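Local coordinates for protein N-alpha-acetyltransferase 35, NatC auxiliary subunit (Saccharomyces cerevisiae, PDB 6YGA) that serves as the auxiliary subunit of the NatC N-terminal acetyltransferase, which acetylates the N-terminal methionine of L-A virus Gag protein, at residues I644-M648 with Y675-K679; Q536-Y540 with G658-T662; L153-Y157 with L190-V196. All coordinates share one frame; numbering follows the deposited sequence.

Contact 1 of 3, residues I644-M648 with Y675-K679; sequences IDEIM and YCKLK. With EDO (1,2-ethanediol), chain C.
Ile-644 and Tyr-675 come together where two helix segments run almost antiparallel, their N-to-C directions 167° apart and their axes 10.2 Å apart at closest approach. Branched Ile-644 reaches two turns at once: CG2 lies 3.7 Å from CB of Tyr-675, while CD1 bears on CG of Leu-678 at 3.8 Å. One turn on, Ile-647 crosses the tyrosine ring at about a right angle and sets its CG2 over one face, 3.9 Å from the centroid of the Tyr-675 ring, a CH-pi contact displaced toward the rim. Met-648, selenomethionine in the crystal, runs antiparallel to the tyrosine side chain as a flexible filler, its CG 3.8 Å from CB of Tyr-675. At the more open side, Lys-679 bends at its third torsion (-57°) and brings its NZ 3.0 Å from OD1 of Asp-645, a salt bridge on the syn lone-pair side of that oxygen. An ethanediol, probably from the crystallisation liquor, links the same pair: its O1 donates to Asp-645 OD2 and accepts from Lys-679 NZ. The apolar side packs on helix 511-564, where Ile-644 and Ile-647 meet Ile-547, Leu-678 meets Leu-551, and Tyr-675 OH is hydrogen-bonded to Tyr-540 OH.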
loop_
_atom_site.group_PDB
_atom_site.type_symbol
_atom_site.label_atom_id
_atom_site.label_comp_id
_atom_site.label_asym_id
_atom_site.label_seq_id
_atom_site.Cartn_x
_atom_site.Cartn_y
_atom_site.Cartn_z
ATOM N N ILE B 644 4.803 -29.530 -12.535
ATOM C CA ILE B 644 3.658 -28.624 -12.586
ATOM C C ILE B 644 2.467 -29.316 -13.232
ATOM O O ILE B 644 1.330 -29.199 -12.759
ATOM C CB ILE B 644 4.028 -27.327 -13.330
ATOM C CG1 ILE B 644 5.074 -26.535 -12.544
ATOM C CG2 ILE B 644 2.791 -26.468 -13.569
ATOM C CD1 ILE B 644 5.488 -25.243 -13.219
ATOM N N ASP B 645 2.711 -30.061 -14.313
ATOM C CA ASP B 645 1.629 -30.761 -14.997
ATOM C C ASP B 645 0.950 -31.765 -14.073
ATOM O O ASP B 645 -0.282 -31.841 -14.026
ATOM C CB ASP B 645 2.161 -31.455 -16.251
ATOM C CG ASP B 645 2.338 -30.500 -17.412
ATOM O OD1 ASP B 645 1.967 -29.320 -17.260
ATOM O OD2 ASP B 645 2.842 -30.927 -18.471
ATOM N N GLU B 646 1.743 -32.543 -13.324
ATOM C CA GLU B 646 1.175 -33.507 -12.384
ATOM C C GLU B 646 0.311 -32.815 -11.337
ATOM O O GLU B 646 -0.766 -33.307 -10.985
ATOM C CB GLU B 646 2.292 -34.308 -11.707
ATOM C CG GLU B 646 3.104 -35.196 -12.640
ATOM C CD GLU B 646 4.150 -36.017 -11.906
ATOM O OE1 GLU B 646 3.785 -36.721 -10.941
ATOM O OE2 GLU B 646 5.337 -35.952 -12.289
ATOM N N ILE B 647 0.770 -31.670 -10.828
ATOM C CA ILE B 647 -0.024 -30.924 -9.858
ATOM C C ILE B 647 -1.318 -30.434 -10.493
ATOM O O ILE B 647 -2.387 -30.474 -9.869
ATOM C CB ILE B 647 0.804 -29.765 -9.271
ATOM C CG1 ILE B 647 1.988 -30.315 -8.470
ATOM C CG2 ILE B 647 -0.064 -28.862 -8.397
ATOM C CD1 ILE B 647 2.798 -29.249 -7.753
HETATM N N MSE B 648 -1.254 -29.987 -11.745
HETATM C CA MSE B 648 -2.440 -29.480 -12.425
HETATM C C MSE B 648 -3.459 -30.599 -12.656
HETATM O O MSE B 648 -4.658 -30.386 -12.485
HETATM C CB MSE B 648 -2.058 -28.798 -13.746
HETATM C CG MSE B 648 -1.233 -27.521 -13.557
HETATM SE SE MSE B 648 -0.810 -26.549 -15.206
HETATM C CE MSE B 648 -2.578 -25.826 -15.606
ATOM N N TYR B 675 -0.388 -22.058 -11.776
ATOM C CA TYR B 675 0.596 -23.021 -12.264
ATOM C C TYR B 675 0.812 -22.889 -13.764
ATOM O O TYR B 675 1.916 -23.151 -14.256
ATOM C CB TYR B 675 0.176 -24.445 -11.901
ATOM C CG TYR B 675 0.453 -24.781 -10.457
ATOM C CD1 TYR B 675 1.741 -25.083 -10.031
ATOM C CD2 TYR B 675 -0.566 -24.781 -9.513
ATOM C CE1 TYR B 675 2.003 -25.384 -8.704
ATOM C CE2 TYR B 675 -0.313 -25.081 -8.188
ATOM C CZ TYR B 675 0.972 -25.380 -7.789
ATOM O OH TYR B 675 1.224 -25.677 -6.470
ATOM N N CYS B 676 -0.218 -22.476 -14.504
ATOM C CA CYS B 676 -0.025 -22.152 -15.913
ATOM C C CYS B 676 0.982 -21.019 -16.073
ATOM O O CYS B 676 1.889 -21.091 -16.910
ATOM C CB CYS B 676 -1.362 -21.785 -16.554
ATOM S SG CYS B 676 -1.232 -21.359 -18.299
ATOM N N LYS B 677 0.839 -19.963 -15.267
ATOM C CA LYS B 677 1.809 -18.874 -15.298
ATOM C C LYS B 677 3.183 -19.347 -14.846
ATOM O O LYS B 677 4.207 -18.899 -15.374
ATOM C CB LYS B 677 1.331 -17.715 -14.423
ATOM C CG LYS B 677 0.088 -17.021 -14.946
ATOM C CD LYS B 677 -0.312 -15.849 -14.069
ATOM C CE LYS B 677 -1.368 -14.996 -14.758
ATOM N NZ LYS B 677 -1.850 -13.891 -13.889
ATOM N N LEU B 678 3.228 -20.255 -13.871
ATOM C CA LEU B 678 4.514 -20.779 -13.431
ATOM C C LEU B 678 5.175 -21.594 -14.536
ATOM O O LEU B 678 6.397 -21.535 -14.717
ATOM C CB LEU B 678 4.333 -21.615 -12.165
ATOM C CG LEU B 678 5.588 -21.899 -11.342
ATOM C CD1 LEU B 678 6.267 -20.606 -10.915
ATOM C CD2 LEU B 678 5.211 -22.733 -10.135
ATOM N N LYS B 679 4.379 -22.352 -15.294
ATOM C CA LYS B 679 4.930 -23.122 -16.404
ATOM C C LYS B 679 5.488 -22.207 -17.485
ATOM O O LYS B 679 6.534 -22.499 -18.076
ATOM C CB LYS B 679 3.861 -24.045 -16.987
ATOM C CG LYS B 679 4.389 -24.989 -18.049
ATOM C CD LYS B 679 3.271 -25.557 -18.905
ATOM C CE LYS B 679 2.238 -26.282 -18.066
ATOM N NZ LYS B 679 1.222 -26.953 -18.918
HETATM C C1 EDO C . 3.700 -28.678 -21.396
HETATM O O1 EDO C . 2.658 -29.101 -20.510
HETATM C C2 EDO C . 3.089 -28.162 -22.694
HETATM O O2 EDO C . 2.319 -26.982 -22.438
#

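Contact 2 of 3, residues Q536-Y540 with G658-T662; sequences QFLNY and GVLVT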
loop_
_atom_site.group_PDB
_atom_site.type_symbol
_atom_site.label_atom_id
_atom_site.label_comp_id
_atom_site.label_asym_id
_atom_site.label_seq_id
_atom_site.Cartn_x
_atom_site.Cartn_y
_atom_site.Cartn_z
ATOM N N GLN B 536 -1.035 -37.802 1.567
ATOM C CA GLN B 536 -1.208 -37.254 0.227
ATOM C C GLN B 536 -1.083 -35.736 0.216
ATOM O O GLN B 536 -0.664 -35.161 -0.794
ATOM C CB GLN B 536 -2.554 -37.700 -0.336
ATOM C CG GLN B 536 -2.636 -39.206 -0.481
ATOM C CD GLN B 536 -4.048 -39.730 -0.391
ATOM O OE1 GLN B 536 -4.988 -39.115 -0.895
ATOM N NE2 GLN B 536 -4.209 -40.874 0.263
ATOM N N PHE B 537 -1.431 -35.074 1.323
ATOM C CA PHE B 537 -1.192 -33.638 1.432
ATOM C C PHE B 537 0.302 -33.334 1.444
ATOM O O PHE B 537 0.773 -32.460 0.707
ATOM C CB PHE B 537 -1.878 -33.086 2.684
ATOM C CG PHE B 537 -1.562 -31.640 2.971
ATOM C CD1 PHE B 537 -1.593 -30.689 1.963
ATOM C CD2 PHE B 537 -1.257 -31.231 4.258
ATOM C CE1 PHE B 537 -1.306 -29.359 2.235
ATOM C CE2 PHE B 537 -0.973 -29.906 4.535
ATOM C CZ PHE B 537 -1.000 -28.970 3.521
ATOM N N LEU B 538 1.068 -34.051 2.273
ATOM C CA LEU B 538 2.516 -33.856 2.290
ATOM C C LEU B 538 3.138 -34.202 0.946
ATOM O O LEU B 538 4.181 -33.649 0.580
ATOM C CB LEU B 538 3.153 -34.695 3.399
ATOM C CG LEU B 538 2.771 -34.309 4.828
ATOM C CD1 LEU B 538 3.343 -35.295 5.831
ATOM C CD2 LEU B 538 3.243 -32.895 5.133
ATOM N N ASN B 539 2.514 -35.113 0.198
ATOM C CA ASN B 539 2.996 -35.417 -1.142
ATOM C C ASN B 539 2.905 -34.194 -2.045
ATOM O O ASN B 539 3.803 -33.944 -2.858
ATOM C CB ASN B 539 2.200 -36.579 -1.727
ATOM C CG ASN B 539 3.081 -37.608 -2.380
ATOM O OD1 ASN B 539 3.595 -38.510 -1.718
ATOM N ND2 ASN B 539 3.269 -37.480 -3.688
ATOM N N TYR B 540 1.829 -33.416 -1.913
ATOM C CA TYR B 540 1.690 -32.199 -2.706
ATOM C C TYR B 540 2.687 -31.132 -2.266
ATOM O O TYR B 540 3.291 -30.457 -3.109
ATOM C CB TYR B 540 0.259 -31.671 -2.609
ATOM C CG TYR B 540 0.122 -30.209 -2.972
ATOM C CD1 TYR B 540 0.310 -29.778 -4.278
ATOM C CD2 TYR B 540 -0.200 -29.261 -2.008
ATOM C CE1 TYR B 540 0.186 -28.441 -4.615
ATOM C CE2 TYR B 540 -0.329 -27.920 -2.336
ATOM C CZ TYR B 540 -0.134 -27.516 -3.643
ATOM O OH TYR B 540 -0.256 -26.187 -3.987
ATOM N N GLY B 658 -6.464 -40.325 -4.399
ATOM C CA GLY B 658 -5.570 -41.233 -3.712
ATOM C C GLY B 658 -4.090 -40.922 -3.801
ATOM O O GLY B 658 -3.298 -41.592 -3.127
ATOM N N VAL B 659 -3.683 -39.935 -4.600
ATOM C CA VAL B 659 -2.272 -39.588 -4.770
ATOM C C VAL B 659 -1.953 -38.235 -4.136
ATOM O O VAL B 659 -1.076 -38.136 -3.274
ATOM C CB VAL B 659 -1.866 -39.615 -6.260
ATOM C CG1 VAL B 659 -0.348 -39.634 -6.392
ATOM C CG2 VAL B 659 -2.497 -40.805 -6.968
ATOM N N LEU B 660 -2.650 -37.181 -4.553
ATOM C CA LEU B 660 -2.416 -35.837 -4.045
ATOM C C LEU B 660 -3.662 -35.291 -3.363
ATOM O O LEU B 660 -4.792 -35.600 -3.751
ATOM C CB LEU B 660 -2.002 -34.877 -5.167
ATOM C CG LEU B 660 -0.683 -35.125 -5.902
ATOM C CD1 LEU B 660 -0.554 -34.211 -7.117
ATOM C CD2 LEU B 660 0.505 -34.941 -4.970
ATOM N N VAL B 661 -3.434 -34.466 -2.345
ATOM C CA VAL B 661 -4.471 -33.657 -1.715
ATOM C C VAL B 661 -3.984 -32.216 -1.733
ATOM O O VAL B 661 -2.991 -31.884 -1.073
ATOM C CB VAL B 661 -4.777 -34.122 -0.282
ATOM C CG1 VAL B 661 -5.650 -33.105 0.437
ATOM C CG2 VAL B 661 -5.456 -35.477 -0.302
ATOM N N THR B 662 -4.666 -31.367 -2.510
ATOM C CA THR B 662 -4.280 -29.972 -2.662
ATOM C C THR B 662 -5.223 -28.993 -1.978
ATOM O O THR B 662 -4.814 -27.859 -1.709
ATOM C CB THR B 662 -4.187 -29.599 -4.150
ATOM O OG1 THR B 662 -5.486 -29.681 -4.749
ATOM C CG2 THR B 662 -3.240 -30.542 -4.878
HETATM O O HOH W 1 -7.231 -38.709 -2.428
#
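Tyr-540 and Thr-662 cross at about a right angle, the threonine methyl standing over one face of the phenol ring; CG2 of Thr-662 is 4.0 Å from the centroid of the Tyr-540 ring, a CH-pi contact offset toward the rim. Tyr-540 CG lies anti to the backbone N (chi1 160°), which brings the ring alongside the loop. Phe-537, by contrast, presents an edge: Val-661 O lies in its ring plane, 3.5 Å from CD1 of Phe-537, so the carbonyl meets the weakly positive rim. The same oxygen takes a nearly straight CA-H...O contact from Phe-537, 168° at the hydrogen. Beside it, Val-661 N makes a weak hydrogen bond of 3.2 Å to Gln-536 O, an oxygen that also accepts from Tyr-540 N within the helix. The CB of Leu-660 points away from helix 511-564, but CD2 of Leu-660 still reaches within 3.7 Å of Tyr-540 N. Gln-536 stretches its chain along the loop beyond CG, and a water donates to its OE1 and accepts from Gly-658 N, 2.7 Å from each of these two atoms. Gly-658 has a positive phi (91°), a backbone shape in which a side chain would collide with the carbonyl before it. The arrangement is that of an interhelical connection, between helices 619-653 and 668-701, lying extended across a neighbouring helix, 511-564, in a largely helical region related in sequence to TPR repeats.

Contact 3 of 3, residues L153-Y157 with L190-V196; sequences LGVCY and LPGQDVV
Tyr-157 and Leu-153, one helical turn apart, both swing CG opposite the backbone N (chi1 -171° and -174°), which sends the two side chains out from helix 142-167 toward Leu-190, Pro-191 and Val-196. Val-196 has its CG2 opposite the carbonyl carbon, and this branch enters between them: it lies 3.7 Å from CD1 of Tyr-157 and 4.1 Å from CG of Leu-153. Its other methyl, CG1, rests directly on the helix backbone, 3.9 Å from CA of Gly-154. Leu-190 approaches the tyrosine obliquely, its CD2 3.6 Å from CD1 of Tyr-157, while Leu-153 CD1 spreads against the proline ring, 4.0 Å from CG of Pro-191.

The outer part of the phenol ring lies along the turn that starts the second helix. Pro-191 O sits at the ring edge, in its plane, 3.5 Å from CE1 of Tyr-157. Farther out, the hydroxyl passes close to the side-chain root of Gln-193, with OH 3.2 Å from CB of Gln-193; the approach to Gln-193 N has too poor an angle for a hydrogen bond. Gly-192 occupies the N-cap position, and its carbonyl accepts from Val-196 N in the first turn of helix 193-209. Pro-191, rigid and without an N-H, suits the extended approach to that cap.

Thus the two segments adhere by shape and hydrocarbon contact, without exchanging a hydrogen bond. Tyr-157 OH and Gln-193 NE2 find their partners in the chain just after helix 215-231: OH is hydrogen-bonded to Glu-234 OE1 and NE2 to Asp-235 OD1. Tyrosine therefore combines apolar packing along its ring with a polar tip, a pairing that ties the apolar joint to residues just beyond helix 215-231.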
loop_
_atom_site.group_PDB
_atom_site.type_symbol
_atom_site.label_atom_id
_atom_site.label_comp_id
_atom_site.label_asym_id
_atom_site.label_seq_id
_atom_site.Cartn_x
_atom_site.Cartn_y
_atom_site.Cartn_z
ATOM N N LEU B 153 -29.371 9.490 -1.936
ATOM C CA LEU B 153 -29.514 8.786 -0.666
ATOM C C LEU B 153 -28.878 7.404 -0.727
ATOM O O LEU B 153 -28.297 6.936 0.260
ATOM C CB LEU B 153 -30.990 8.685 -0.290
ATOM C CG LEU B 153 -31.293 8.103 1.090
ATOM C CD1 LEU B 153 -30.642 8.945 2.177
ATOM C CD2 LEU B 153 -32.795 8.006 1.307
ATOM N N GLY B 154 -28.978 6.732 -1.875
ATOM C CA GLY B 154 -28.374 5.416 -2.001
ATOM C C GLY B 154 -26.861 5.465 -1.924
ATOM O O GLY B 154 -26.233 4.666 -1.223
ATOM N N VAL B 155 -26.254 6.411 -2.644
ATOM C CA VAL B 155 -24.802 6.559 -2.602
ATOM C C VAL B 155 -24.349 7.010 -1.217
ATOM O O VAL B 155 -23.327 6.540 -0.703
ATOM C CB VAL B 155 -24.336 7.527 -3.705
ATOM C CG1 VAL B 155 -22.840 7.773 -3.611
ATOM C CG2 VAL B 155 -24.695 6.972 -5.075
ATOM N N CYS B 156 -25.099 7.917 -0.584
ATOM C CA CYS B 156 -24.744 8.338 0.768
ATOM C C CYS B 156 -24.848 7.174 1.746
ATOM O O CYS B 156 -24.056 7.076 2.691
ATOM C CB CYS B 156 -25.627 9.500 1.222
ATOM S SG CYS B 156 -25.244 11.097 0.465
ATOM N N TYR B 157 -25.818 6.281 1.534
ATOM C CA TYR B 157 -25.890 5.073 2.348
ATOM C C TYR B 157 -24.682 4.180 2.099
ATOM O O TYR B 157 -24.191 3.515 3.018
ATOM C CB TYR B 157 -27.188 4.313 2.062
ATOM C CG TYR B 157 -27.442 3.174 3.025
ATOM C CD1 TYR B 157 -28.134 3.385 4.211
ATOM C CD2 TYR B 157 -26.983 1.891 2.755
ATOM C CE1 TYR B 157 -28.365 2.352 5.100
ATOM C CE2 TYR B 157 -27.209 0.851 3.637
ATOM C CZ TYR B 157 -27.900 1.088 4.806
ATOM O OH TYR B 157 -28.124 0.055 5.686
ATOM N N LEU B 190 -29.197 9.326 9.383
ATOM C CA LEU B 190 -29.306 8.690 8.075
ATOM C C LEU B 190 -30.194 7.455 8.181
ATOM O O LEU B 190 -29.999 6.634 9.086
ATOM C CB LEU B 190 -27.923 8.319 7.543
ATOM C CG LEU B 190 -27.809 8.096 6.033
ATOM C CD1 LEU B 190 -26.450 8.547 5.519
ATOM C CD2 LEU B 190 -28.056 6.644 5.673
ATOM N N PRO B 191 -31.168 7.286 7.290
ATOM C CA PRO B 191 -32.152 6.211 7.457
ATOM C C PRO B 191 -31.534 4.834 7.267
ATOM O O PRO B 191 -30.422 4.670 6.759
ATOM C CB PRO B 191 -33.190 6.510 6.371
ATOM C CG PRO B 191 -32.436 7.267 5.336
ATOM C CD PRO B 191 -31.439 8.099 6.093
ATOM N N GLY B 192 -32.295 3.824 7.692
ATOM C CA GLY B 192 -31.866 2.447 7.588
ATOM C C GLY B 192 -31.982 1.906 6.177
ATOM O O GLY B 192 -32.443 2.574 5.252
ATOM N N GLN B 193 -31.552 0.651 6.021
ATOM C CA GLN B 193 -31.497 0.047 4.693
ATOM C C GLN B 193 -32.884 -0.074 4.074
ATOM O O GLN B 193 -33.054 0.150 2.869
ATOM C CB GLN B 193 -30.828 -1.325 4.768
ATOM C CG GLN B 193 -30.527 -1.941 3.413
ATOM C CD GLN B 193 -30.239 -3.426 3.501
ATOM O OE1 GLN B 193 -30.965 -4.174 4.157
ATOM N NE2 GLN B 193 -29.176 -3.862 2.838
ATOM N N ASP B 194 -33.890 -0.424 4.880
ATOM C CA ASP B 194 -35.232 -0.617 4.341
ATOM C C ASP B 194 -35.771 0.667 3.721
ATOM O O ASP B 194 -36.389 0.636 2.651
ATOM C CB ASP B 194 -36.170 -1.117 5.439
ATOM C CG ASP B 194 -35.704 -2.422 6.055
ATOM O OD1 ASP B 194 -35.146 -3.265 5.321
ATOM O OD2 ASP B 194 -35.895 -2.606 7.275
ATOM N N VAL B 195 -35.533 1.807 4.374
ATOM C CA VAL B 195 -36.015 3.082 3.849
ATOM C C VAL B 195 -35.323 3.416 2.533
ATOM O O VAL B 195 -35.960 3.881 1.580
ATOM C CB VAL B 195 -35.815 4.195 4.895
ATOM C CG1 VAL B 195 -36.276 5.538 4.345
ATOM C CG2 VAL B 195 -36.561 3.854 6.178
ATOM N N VAL B 196 -34.014 3.168 2.455
ATOM C CA VAL B 196 -33.260 3.498 1.249
ATOM C C VAL B 196 -33.715 2.640 0.073
ATOM O O VAL B 196 -33.905 3.142 -1.041
ATOM C CB VAL B 196 -31.750 3.350 1.515
ATOM C CG1 VAL B 196 -30.952 3.635 0.253
ATOM C CG2 VAL B 196 -31.320 4.278 2.643
#

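How the contacts relate
Contacts 1 and 2 belong to one bundle in the TPR-related part of the chain, their centres about 15 Å apart, and they touch directly: Ile-647 packs on the Tyr-540 ring, and Glu-646 O approaches Leu-660 CD1. Both rest on helix 511-564, contact 1 through helices 619-653 and 668-701, contact 2 through the loop joining them. Contact 3 lies in the Mak10 family region, its centre about 47 Å from that of contact 1. Contact 2 reaches the surface most, with Gly-658 and Val-659 exposed; no touching residue of contact 1 is exposed, and five of contact 3 are buried. Contact 1 adds a salt bridge to its apolar face, contact 2 relies more on backbone oxygens and a water, and contact 3 is mainly apolar packing, with a carbonyl at the tyrosine edge.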